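Local structure of putative chitobiase (Bacteroides thetaiotaomicron, 3HNM) at residues N25-D30 and W53-D58. The protein is of unknown function but, as a putative chitobiase fragment with an F5/8 type C (discoidin-like) domain, probably serves in carbohydrate recognition. Numbering follows the deposited sequence.
Sequences NCCTQD and WLCRWD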
ATOM      1  N   ASN A  25      -7.292   3.744   8.627  1.00 29.24           N
ATOM      2  CA  ASN A  25      -8.551   3.832   7.890  1.00 30.90           C
ATOM      3  C   ASN A  25      -8.884   2.616   7.020  1.00 32.38           C
ATOM      4  O   ASN A  25      -8.113   2.219   6.144  1.00 31.97           O
ATOM      5  CB  ASN A  25      -8.527   5.131   7.053  1.00 29.67           C
ATOM      6  CG  ASN A  25      -9.832   5.411   6.335  1.00 28.33           C
ATOM      7  OD1 ASN A  25     -10.170   4.720   5.393  1.00 29.50           O
ATOM      8  ND2 ASN A  25     -10.567   6.435   6.778  1.00 26.01           N
ATOM      9  N   CYS A  26     -10.047   2.024   7.291  1.00 34.88           N
ATOM     10  CA  CYS A  26     -10.562   0.872   6.537  1.00 35.64           C
ATOM     11  C   CYS A  26     -12.084   0.852   6.689  1.00 35.16           C
ATOM     12  O   CYS A  26     -12.635   1.517   7.563  1.00 37.37           O
ATOM     13  CB  CYS A  26      -9.968  -0.442   7.065  1.00 35.31           C
ATOM     14  SG  CYS A  26     -10.357  -1.913   6.035  1.00 40.11           S
ATOM     15  N   CYS A  27     -12.768   0.099   5.843  1.00 33.47           N
ATOM     16  CA  CYS A  27     -14.216   0.028   5.925  1.00 32.84           C
ATOM     17  C   CYS A  27     -14.653  -0.931   7.038  1.00 31.55           C
ATOM     18  O   CYS A  27     -15.782  -0.844   7.515  1.00 30.61           O
ATOM     19  CB  CYS A  27     -14.775  -0.454   4.596  1.00 32.66           C
ATOM     20  SG  CYS A  27     -14.247  -2.126   4.205  1.00 38.14           S
ATOM     21  N   THR A  28     -13.747  -1.831   7.443  1.00 31.05           N
ATOM     22  CA  THR A  28     -14.010  -2.839   8.479  1.00 31.32           C
ATOM     23  C   THR A  28     -14.216  -2.248   9.875  1.00 33.87           C
ATOM     24  O   THR A  28     -14.771  -2.896  10.771  1.00 34.10           O
ATOM     25  CB  THR A  28     -12.869  -3.900   8.583  1.00 29.54           C
ATOM     26  OG1 THR A  28     -11.692  -3.307   9.151  1.00 25.60           O
ATOM     27  CG2 THR A  28     -12.549  -4.475   7.217  1.00 29.29           C
ATOM     28  N   GLN A  29     -13.773  -1.015  10.068  1.00 35.76           N
ATOM     29  CA  GLN A  29     -13.934  -0.362  11.361  1.00 36.70           C
ATOM     30  C   GLN A  29     -15.389  -0.434  11.824  1.00 38.05           C
ATOM     31  O   GLN A  29     -15.660  -0.633  13.008  1.00 38.38           O
ATOM     32  CB  GLN A  29     -13.505   1.089  11.247  1.00 35.47           C
ATOM     33  CG  GLN A  29     -13.511   1.837  12.535  1.00 33.49           C
ATOM     34  CD  GLN A  29     -13.372   3.309  12.289  1.00 34.09           C
ATOM     35  OE1 GLN A  29     -14.122   4.097  12.845  1.00 34.24           O
ATOM     36  NE2 GLN A  29     -12.412   3.696  11.444  1.00 31.42           N
ATOM     37  N   ASP A  30     -16.311  -0.279  10.874  1.00 39.88           N
ATOM     38  CA  ASP A  30     -17.744  -0.302  11.157  1.00 42.55           C
ATOM     39  C   ASP A  30     -18.363  -1.706  11.204  1.00 45.67           C
ATOM     40  O   ASP A  30     -17.710  -2.683  11.585  1.00 46.30           O
ATOM     41  CB  ASP A  30     -18.508   0.535  10.123  1.00 41.64           C
ATOM     42  CG  ASP A  30     -18.234   2.029  10.238  1.00 41.19           C
ATOM     43  OD1 ASP A  30     -18.277   2.585  11.364  1.00 39.57           O
ATOM     44  OD2 ASP A  30     -17.999   2.656   9.184  1.00 41.15           O
ATOM     45  N   TRP A  53      -8.870  -3.229  -1.005  1.00 34.29           N
ATOM     46  CA  TRP A  53      -8.968  -2.631   0.325  1.00 32.21           C
ATOM     47  C   TRP A  53      -9.903  -1.436   0.167  1.00 31.15           C
ATOM     48  O   TRP A  53      -9.794  -0.686  -0.804  1.00 28.63           O
ATOM     49  CB  TRP A  53      -7.608  -2.132   0.818  1.00 32.28           C
ATOM     50  CG  TRP A  53      -7.724  -1.085   1.897  1.00 32.30           C
ATOM     51  CD1 TRP A  53      -7.896  -1.290   3.245  1.00 31.55           C
ATOM     52  CD2 TRP A  53      -7.751   0.332   1.704  1.00 33.31           C
ATOM     53  NE1 TRP A  53      -8.031  -0.088   3.899  1.00 31.14           N
ATOM     54  CE2 TRP A  53      -7.948   0.926   2.979  1.00 34.09           C
ATOM     55  CE3 TRP A  53      -7.632   1.162   0.575  1.00 32.85           C
ATOM     56  CZ2 TRP A  53      -8.028   2.324   3.153  1.00 34.74           C
ATOM     57  CZ3 TRP A  53      -7.713   2.546   0.750  1.00 34.29           C
ATOM     58  CH2 TRP A  53      -7.910   3.111   2.031  1.00 34.84           C
ATOM     59  N   LEU A  54     -10.812  -1.253   1.117  1.00 30.96           N
ATOM     60  CA  LEU A  54     -11.742  -0.142   1.041  1.00 31.56           C
ATOM     61  C   LEU A  54     -11.606   0.761   2.266  1.00 32.01           C
ATOM     62  O   LEU A  54     -11.463   0.284   3.392  1.00 33.12           O
ATOM     63  CB  LEU A  54     -13.173  -0.665   0.920  1.00 30.00           C
ATOM     64  CG  LEU A  54     -14.154   0.316   0.289  1.00 31.50           C
ATOM     65  CD1 LEU A  54     -13.687   0.620  -1.133  1.00 30.82           C
ATOM     66  CD2 LEU A  54     -15.569  -0.271   0.283  1.00 31.21           C
ATOM     67  N   CYS A  55     -11.618   2.067   2.028  1.00 30.74           N
ATOM     68  CA  CYS A  55     -11.513   3.055   3.099  1.00 31.12           C
ATOM     69  C   CYS A  55     -12.799   3.008   3.931  1.00 32.07           C
ATOM     70  O   CYS A  55     -13.699   2.238   3.618  1.00 34.14           O
ATOM     71  CB  CYS A  55     -11.376   4.438   2.491  1.00 28.94           C
ATOM     72  SG  CYS A  55     -12.744   4.800   1.413  1.00 27.68           S
ATOM     73  N   ARG A  56     -12.891   3.824   4.979  1.00 31.34           N
ATOM     74  CA  ARG A  56     -14.100   3.845   5.792  1.00 30.61           C
ATOM     75  C   ARG A  56     -15.176   4.418   4.884  1.00 30.94           C
ATOM     76  O   ARG A  56     -14.986   5.473   4.275  1.00 32.06           O
ATOM     77  CB  ARG A  56     -13.929   4.736   7.010  1.00 29.49           C
ATOM     78  CG  ARG A  56     -14.519   4.127   8.237  1.00 29.24           C
ATOM     79  CD  ARG A  56     -14.767   5.154   9.297  1.00 29.51           C
ATOM     80  NE  ARG A  56     -15.677   4.626  10.302  1.00 30.83           N
ATOM     81  CZ  ARG A  56     -16.328   5.370  11.183  1.00 31.34           C
ATOM     82  NH1 ARG A  56     -16.166   6.685  11.184  1.00 33.88           N
ATOM     83  NH2 ARG A  56     -17.143   4.798  12.056  1.00 32.49           N
ATOM     84  N   TRP A  57     -16.308   3.735   4.795  1.00 30.05           N
ATOM     85  CA  TRP A  57     -17.346   4.180   3.895  1.00 29.28           C
ATOM     86  C   TRP A  57     -18.549   4.841   4.532  1.00 29.20           C
ATOM     87  O   TRP A  57     -19.182   5.714   3.924  1.00 28.42           O
ATOM     88  CB  TRP A  57     -17.779   2.998   3.025  1.00 28.33           C
ATOM     89  CG  TRP A  57     -18.293   3.390   1.676  1.00 30.08           C
ATOM     90  CD1 TRP A  57     -19.557   3.766   1.365  1.00 29.78           C
ATOM     91  CD2 TRP A  57     -17.537   3.472   0.459  1.00 32.12           C
ATOM     92  NE1 TRP A  57     -19.646   4.079   0.029  1.00 30.74           N
ATOM     93  CE2 TRP A  57     -18.421   3.908  -0.553  1.00 31.71           C
ATOM     94  CE3 TRP A  57     -16.199   3.221   0.127  1.00 33.36           C
ATOM     95  CZ2 TRP A  57     -18.013   4.098  -1.880  1.00 32.18           C
ATOM     96  CZ3 TRP A  57     -15.793   3.412  -1.196  1.00 34.38           C
ATOM     97  CH2 TRP A  57     -16.703   3.847  -2.182  1.00 32.93           C
ATOM     98  N   ASP A  58     -18.867   4.443   5.756  1.00 30.52           N
ATOM     99  CA  ASP A  58     -20.032   5.007   6.439  1.00 31.92           C
ATOM    100  C   ASP A  58     -19.760   6.449   6.844  1.00 31.84           C
ATOM    101  O   ASP A  58     -20.683   7.245   7.025  1.00 30.86           O
ATOM    102  CB  ASP A  58     -20.392   4.174   7.678  1.00 34.72           C
ATOM    103  CG  ASP A  58     -20.728   2.715   7.341  1.00 38.21           C
ATOM    104  OD1 ASP A  58     -21.163   2.427   6.198  1.00 38.79           O
ATOM    105  OD2 ASP A  58     -20.576   1.856   8.240  1.00 38.63           O
TER
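Arg56 runs its chain extended from CG to NE and thereby carries its guanidinium along the 25-30 loop to Gln29 and Asp30, while Asn25, with CG anti to the backbone N (chi1 -175°), turns its amide toward the backbone of Cys55 and Arg56. The pairing illustrates how a beta-sandwich of the F5/8 type C family ties loops together at one end: the loop following strand 20-23 is laced to the chain leaving edge strand 53-54. Asn25 OD1 takes up the backbone N-H of Arg56 at 2.9 Å, the donor N lying well out of the carbonyl plane. A weak backbone bond from Cys27 N to Leu54 O flanks it, and the indole NE1 of Trp53 gives a second weak one to the carbonyl O of Asn25, which lies at the indole edge. Cys26 SG approaches the same indole obliquely, 3.6 Å from Trp53 NE1, a sulfur-aromatic contact, while Phe67 meets this ring system edge-to-face. At the outer end, Gln29 lays its amide over one guanidinium face, the two planes only 13° apart, with OE1 close to NE but not bonded to it. Asp30 instead takes the edge in a salt bridge. A leucine in place of Arg56 would probably leave the Asp30 carboxylate without its positive mate, close to the acid of Asp58. Asp58 OD1 is hydrogen-bonded to Tyr34 OH. Arg56 NH2 meets Asp30 OD1 on its syn side at 2.6 Å, 19° out of the carboxylate plane.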